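Local coordinates for GTP-binding protein (Thermus thermophilus, PDB 2DBY) that binds GDP in this crystal and probably acts as a ribosome-binding ATPase of the OBG family, YchF/OLA1 subfamily, at residues A281-K293 and D353-L365. Sequence-based numbering, arbitrary orientation.
Sequences ALDLLTFFTAGEK and DYEVQDGDVIYVL. With FMT (formic acid), chain D.
Leu285 leans on the chain that leads into strand 360-365. Its CB lies 3.6 Å from Asp358 OD2; beyond CG the branches part, CD1 meeting Val356 CG1 at 3.9 Å while CD2 rests 3.4 Å from the carbonyl O of Val356. With chi1 at 55° CG lies between the backbone N and the carbonyl carbon, and chi2 near 82° then turns both methyls to Val356. Shortened to an alanine, Leu285 would probably leave Val356 CG1 with Phe287 CB but no leucine methyl, and the Val356 carbonyl without CD2 against it. Asp358 OD2 takes the Thr286 N-H at 2.9 Å, almost straight but from above the carboxylate plane, and two waters also donate to it, one bridging to Leu284 O, the other to Thr286 OG1, which is hydrogen-bonded to Tyr279 OH as well; OD1 forms a salt bridge with Arg49. Gly359, in the type II turn 357-360, donates its N-H to Thr286 O. The backbones then join as parallel neighbours through Phe288 N to Asp360 O and Ile362 N to Phe288 O (2.9 Å), around a single Phe288-Val361 bridge, the two strand axes making 49°. Ile362 CD1 sits over one face of the Phe287 ring, 4.2 Å from its centroid, a CH-pi contact; that ring also stacks with Trp298. The last strand thus meets strand 284-290, itself antiparallel to 295-301, by a short parallel pairing, as in the ubiquitin-like beta-grasp fold of TGS domains.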
loop_
_atom_site.group_PDB
_atom_site.type_symbol
_atom_site.label_atom_id
_atom_site.label_comp_id
_atom_site.label_asym_id
_atom_site.label_seq_id
_atom_site.Cartn_x
_atom_site.Cartn_y
_atom_site.Cartn_z
ATOM N N ALA A 281 -2.886 2.914 1.242
ATOM C CA ALA A 281 -3.289 2.974 -0.163
ATOM C C ALA A 281 -3.748 1.613 -0.651
ATOM O O ALA A 281 -4.707 1.509 -1.438
ATOM C CB ALA A 281 -2.118 3.474 -1.032
ATOM N N LEU A 282 -3.069 0.565 -0.202
ATOM C CA LEU A 282 -3.403 -0.796 -0.608
ATOM C C LEU A 282 -4.581 -1.357 0.210
ATOM O O LEU A 282 -4.989 -2.506 0.010
ATOM C CB LEU A 282 -2.175 -1.715 -0.470
ATOM C CG LEU A 282 -0.997 -1.379 -1.401
ATOM C CD1 LEU A 282 0.247 -2.218 -1.058
ATOM C CD2 LEU A 282 -1.417 -1.610 -2.831
ATOM N N ASP A 283 -5.114 -0.533 1.112
ATOM C CA ASP A 283 -6.245 -0.893 1.990
ATOM C C ASP A 283 -5.954 -2.152 2.797
ATOM O O ASP A 283 -6.766 -3.074 2.852
ATOM C CB ASP A 283 -7.506 -1.120 1.161
ATOM C CG ASP A 283 -8.777 -1.048 1.994
ATOM O OD1 ASP A 283 -9.823 -1.525 1.504
ATOM O OD2 ASP A 283 -8.743 -0.507 3.127
ATOM N N LEU A 284 -4.802 -2.171 3.454
ATOM C CA LEU A 284 -4.397 -3.351 4.200
ATOM C C LEU A 284 -4.534 -3.205 5.702
ATOM O O LEU A 284 -4.647 -2.094 6.226
ATOM C CB LEU A 284 -2.941 -3.664 3.873
ATOM C CG LEU A 284 -2.638 -3.791 2.383
ATOM C CD1 LEU A 284 -1.131 -3.943 2.199
ATOM C CD2 LEU A 284 -3.399 -4.991 1.807
ATOM N N LEU A 285 -4.534 -4.345 6.386
ATOM C CA LEU A 285 -4.584 -4.352 7.849
ATOM C C LEU A 285 -3.664 -5.451 8.348
ATOM O O LEU A 285 -3.336 -6.399 7.620
ATOM C CB LEU A 285 -6.023 -4.525 8.369
ATOM C CG LEU A 285 -6.925 -5.683 7.951
ATOM C CD1 LEU A 285 -6.594 -6.921 8.779
ATOM C CD2 LEU A 285 -8.398 -5.273 8.169
ATOM N N THR A 286 -3.211 -5.297 9.589
ATOM C CA THR A 286 -2.315 -6.239 10.221
ATOM C C THR A 286 -3.036 -7.090 11.261
ATOM O O THR A 286 -3.834 -6.553 12.027
ATOM C CB THR A 286 -1.200 -5.492 11.008
ATOM O OG1 THR A 286 -0.466 -4.638 10.117
ATOM C CG2 THR A 286 -0.257 -6.481 11.692
ATOM N N PHE A 287 -2.793 -8.405 11.263
ATOM C CA PHE A 287 -3.320 -9.242 12.353
ATOM C C PHE A 287 -2.087 -9.981 12.876
ATOM O O PHE A 287 -1.059 -10.065 12.171
ATOM C CB PHE A 287 -4.456 -10.197 11.909
ATOM C CG PHE A 287 -4.016 -11.396 11.113
ATOM C CD1 PHE A 287 -3.467 -12.513 11.744
ATOM C CD2 PHE A 287 -4.202 -11.430 9.730
ATOM C CE1 PHE A 287 -3.111 -13.651 11.011
ATOM C CE2 PHE A 287 -3.849 -12.557 8.997
ATOM C CZ PHE A 287 -3.303 -13.669 9.633
ATOM N N PHE A 288 -2.151 -10.486 14.109
ATOM C CA PHE A 288 -0.996 -11.139 14.707
ATOM C C PHE A 288 -1.226 -12.575 15.140
ATOM O O PHE A 288 -2.356 -12.985 15.352
ATOM C CB PHE A 288 -0.570 -10.409 16.013
ATOM C CG PHE A 288 -0.301 -8.939 15.847
ATOM C CD1 PHE A 288 -1.297 -8.002 16.088
ATOM C CD2 PHE A 288 0.960 -8.498 15.454
ATOM C CE1 PHE A 288 -1.039 -6.621 15.939
ATOM C CE2 PHE A 288 1.232 -7.131 15.300
ATOM C CZ PHE A 288 0.224 -6.189 15.546
ATOM N N THR A 289 -0.136 -13.324 15.239
ATOM C CA THR A 289 -0.192 -14.649 15.861
ATOM C C THR A 289 0.802 -14.419 17.005
ATOM O O THR A 289 1.873 -13.825 16.808
ATOM C CB THR A 289 0.210 -15.812 14.926
ATOM O OG1 THR A 289 1.471 -15.567 14.299
ATOM C CG2 THR A 289 -0.872 -16.009 13.899
ATOM N N ALA A 290 0.458 -14.859 18.208
ATOM C CA ALA A 290 1.333 -14.588 19.339
ATOM C C ALA A 290 1.321 -15.701 20.373
ATOM O O ALA A 290 0.268 -16.232 20.716
ATOM C CB ALA A 290 0.927 -13.274 19.994
ATOM N N GLY A 291 2.515 -16.020 20.854
ATOM C CA GLY A 291 2.686 -17.068 21.839
ATOM C C GLY A 291 4.127 -17.101 22.301
ATOM O O GLY A 291 4.962 -16.318 21.850
ATOM N N GLU A 292 4.443 -18.035 23.189
ATOM C CA GLU A 292 5.801 -18.120 23.722
ATOM C C GLU A 292 6.872 -18.367 22.674
ATOM O O GLU A 292 8.027 -17.972 22.854
ATOM C CB GLU A 292 5.888 -19.219 24.780
ATOM C CG GLU A 292 6.841 -18.874 25.908
ATOM C CD GLU A 292 7.142 -20.047 26.830
ATOM O OE1 GLU A 292 6.201 -20.803 27.168
ATOM O OE2 GLU A 292 8.325 -20.203 27.219
ATOM N N LYS A 293 6.511 -19.023 21.578
ATOM C CA LYS A 293 7.512 -19.304 20.560
ATOM C C LYS A 293 7.761 -18.190 19.559
ATOM O O LYS A 293 8.860 -18.088 19.015
ATOM C CB LYS A 293 7.152 -20.579 19.793
ATOM C CG LYS A 293 5.662 -20.848 19.709
ATOM C CD LYS A 293 4.886 -19.646 19.190
ATOM C CE LYS A 293 3.443 -19.733 19.631
ATOM N NZ LYS A 293 3.376 -19.928 21.107
ATOM N N ASP A 353 -17.501 -16.264 8.747
ATOM C CA ASP A 353 -18.110 -14.994 8.336
ATOM C C ASP A 353 -17.431 -13.765 8.952
ATOM O O ASP A 353 -17.732 -12.625 8.589
ATOM C CB ASP A 353 -19.564 -14.987 8.785
ATOM C CG ASP A 353 -19.694 -15.136 10.308
ATOM O OD1 ASP A 353 -19.194 -16.149 10.854
ATOM O OD2 ASP A 353 -20.283 -14.242 10.956
ATOM N N TYR A 354 -16.532 -13.999 9.900
ATOM C CA TYR A 354 -15.854 -12.907 10.595
ATOM C C TYR A 354 -14.832 -12.143 9.753
ATOM O O TYR A 354 -13.918 -12.744 9.197
ATOM C CB TYR A 354 -15.154 -13.455 11.839
ATOM C CG TYR A 354 -14.405 -12.403 12.596
ATOM C CD1 TYR A 354 -15.085 -11.356 13.221
ATOM C CD2 TYR A 354 -13.010 -12.428 12.673
ATOM C CE1 TYR A 354 -14.405 -10.361 13.902
ATOM C CE2 TYR A 354 -12.309 -11.433 13.357
ATOM C CZ TYR A 354 -13.017 -10.402 13.967
ATOM O OH TYR A 354 -12.354 -9.406 14.642
ATOM N N GLU A 355 -15.003 -10.823 9.658
ATOM C CA GLU A 355 -14.053 -9.988 8.933
ATOM C C GLU A 355 -12.966 -9.572 9.930
ATOM O O GLU A 355 -13.258 -8.961 10.971
ATOM C CB GLU A 355 -14.749 -8.750 8.348
ATOM C CG GLU A 355 -15.394 -9.027 6.988
ATOM C CD GLU A 355 -16.335 -7.929 6.523
ATOM O OE1 GLU A 355 -15.982 -6.737 6.640
ATOM O OE2 GLU A 355 -17.431 -8.266 6.028
ATOM N N VAL A 356 -11.716 -9.904 9.613
ATOM C CA VAL A 356 -10.601 -9.578 10.496
ATOM C C VAL A 356 -10.450 -8.077 10.674
ATOM O O VAL A 356 -10.651 -7.296 9.740
ATOM C CB VAL A 356 -9.284 -10.163 9.965
ATOM C CG1 VAL A 356 -8.133 -9.788 10.899
ATOM C CG2 VAL A 356 -9.395 -11.681 9.874
ATOM N N GLN A 357 -10.091 -7.664 11.881
ATOM C CA GLN A 357 -9.924 -6.247 12.158
ATOM C C GLN A 357 -8.454 -5.985 12.443
ATOM O O GLN A 357 -7.756 -6.857 12.940
ATOM C CB GLN A 357 -10.775 -5.846 13.371
ATOM C CG GLN A 357 -12.276 -5.960 13.133
ATOM C CD GLN A 357 -13.077 -5.766 14.418
ATOM O OE1 GLN A 357 -13.217 -6.690 15.226
ATOM N NE2 GLN A 357 -13.585 -4.554 14.620
ATOM N N ASP A 358 -7.984 -4.789 12.119
ATOM C CA ASP A 358 -6.598 -4.475 12.368
ATOM C C ASP A 358 -6.316 -4.657 13.868
ATOM O O ASP A 358 -7.121 -4.254 14.716
ATOM C CB ASP A 358 -6.310 -3.037 11.961
ATOM C CG ASP A 358 -4.854 -2.708 12.038
ATOM O OD1 ASP A 358 -4.391 -2.238 13.101
ATOM O OD2 ASP A 358 -4.172 -2.938 11.027
ATOM N N GLY A 359 -5.184 -5.284 14.172
ATOM C CA GLY A 359 -4.784 -5.519 15.555
ATOM C C GLY A 359 -5.276 -6.819 16.169
ATOM O O GLY A 359 -4.915 -7.162 17.307
ATOM N N ASP A 360 -6.109 -7.549 15.444
ATOM C CA ASP A 360 -6.621 -8.825 15.959
ATOM C C ASP A 360 -5.486 -9.826 16.145
ATOM O O ASP A 360 -4.569 -9.884 15.319
ATOM C CB ASP A 360 -7.607 -9.453 14.960
ATOM C CG ASP A 360 -9.020 -8.919 15.092
ATOM O OD1 ASP A 360 -9.306 -8.219 16.082
ATOM O OD2 ASP A 360 -9.852 -9.228 14.202
ATOM N N VAL A 361 -5.540 -10.616 17.219
ATOM C CA VAL A 361 -4.560 -11.673 17.415
ATOM C C VAL A 361 -5.415 -12.922 17.196
ATOM O O VAL A 361 -6.487 -13.039 17.793
ATOM C CB VAL A 361 -3.991 -11.700 18.834
ATOM C CG1 VAL A 361 -2.936 -12.799 18.935
ATOM C CG2 VAL A 361 -3.364 -10.337 19.164
ATOM N N ILE A 362 -4.935 -13.844 16.366
ATOM C CA ILE A 362 -5.702 -15.042 16.016
ATOM C C ILE A 362 -4.991 -16.367 16.261
ATOM O O ILE A 362 -3.768 -16.486 16.054
ATOM C CB ILE A 362 -6.088 -14.992 14.499
ATOM C CG1 ILE A 362 -6.890 -13.722 14.207
ATOM C CG2 ILE A 362 -6.896 -16.214 14.110
ATOM C CD1 ILE A 362 -7.079 -13.461 12.691
ATOM N N TYR A 363 -5.755 -17.360 16.726
ATOM C CA TYR A 363 -5.219 -18.711 16.898
ATOM C C TYR A 363 -6.280 -19.608 16.232
ATOM O O TYR A 363 -7.424 -19.674 16.689
ATOM C CB TYR A 363 -5.045 -19.100 18.373
ATOM C CG TYR A 363 -4.271 -20.397 18.502
ATOM C CD1 TYR A 363 -2.901 -20.435 18.260
ATOM C CD2 TYR A 363 -4.922 -21.599 18.781
ATOM C CE1 TYR A 363 -2.193 -21.641 18.288
ATOM C CE2 TYR A 363 -4.224 -22.805 18.812
ATOM C CZ TYR A 363 -2.863 -22.815 18.563
ATOM O OH TYR A 363 -2.157 -23.995 18.592
ATOM N N VAL A 364 -5.904 -20.262 15.143
ATOM C CA VAL A 364 -6.839 -21.090 14.380
ATOM C C VAL A 364 -7.037 -22.493 14.935
ATOM O O VAL A 364 -6.074 -23.212 15.200
ATOM C CB VAL A 364 -6.391 -21.225 12.911
ATOM C CG1 VAL A 364 -7.468 -21.952 12.097
ATOM C CG2 VAL A 364 -6.106 -19.843 12.318
ATOM N N LEU A 365 -8.301 -22.870 15.082
ATOM C CA LEU A 365 -8.666 -24.191 15.584
ATOM C C LEU A 365 -8.860 -25.120 14.379
ATOM O O LEU A 365 -9.818 -24.978 13.614
ATOM C CB LEU A 365 -9.941 -24.076 16.430
ATOM C CG LEU A 365 -9.791 -23.052 17.568
ATOM C CD1 LEU A 365 -11.118 -22.819 18.279
ATOM C CD2 LEU A 365 -8.727 -23.543 18.542
HETATM C C FMT D . -2.150 -19.842 14.381
HETATM O O1 FMT D . -3.243 -20.363 14.367
HETATM O O2 FMT D . -1.043 -20.606 14.343
HETATM O O HOH W 1 -4.805 -0.886 8.781
HETATM O O HOH W 2 -1.539 -2.275 11.162
HETATM O O HOH W 3 -1.768 -16.534 17.985
#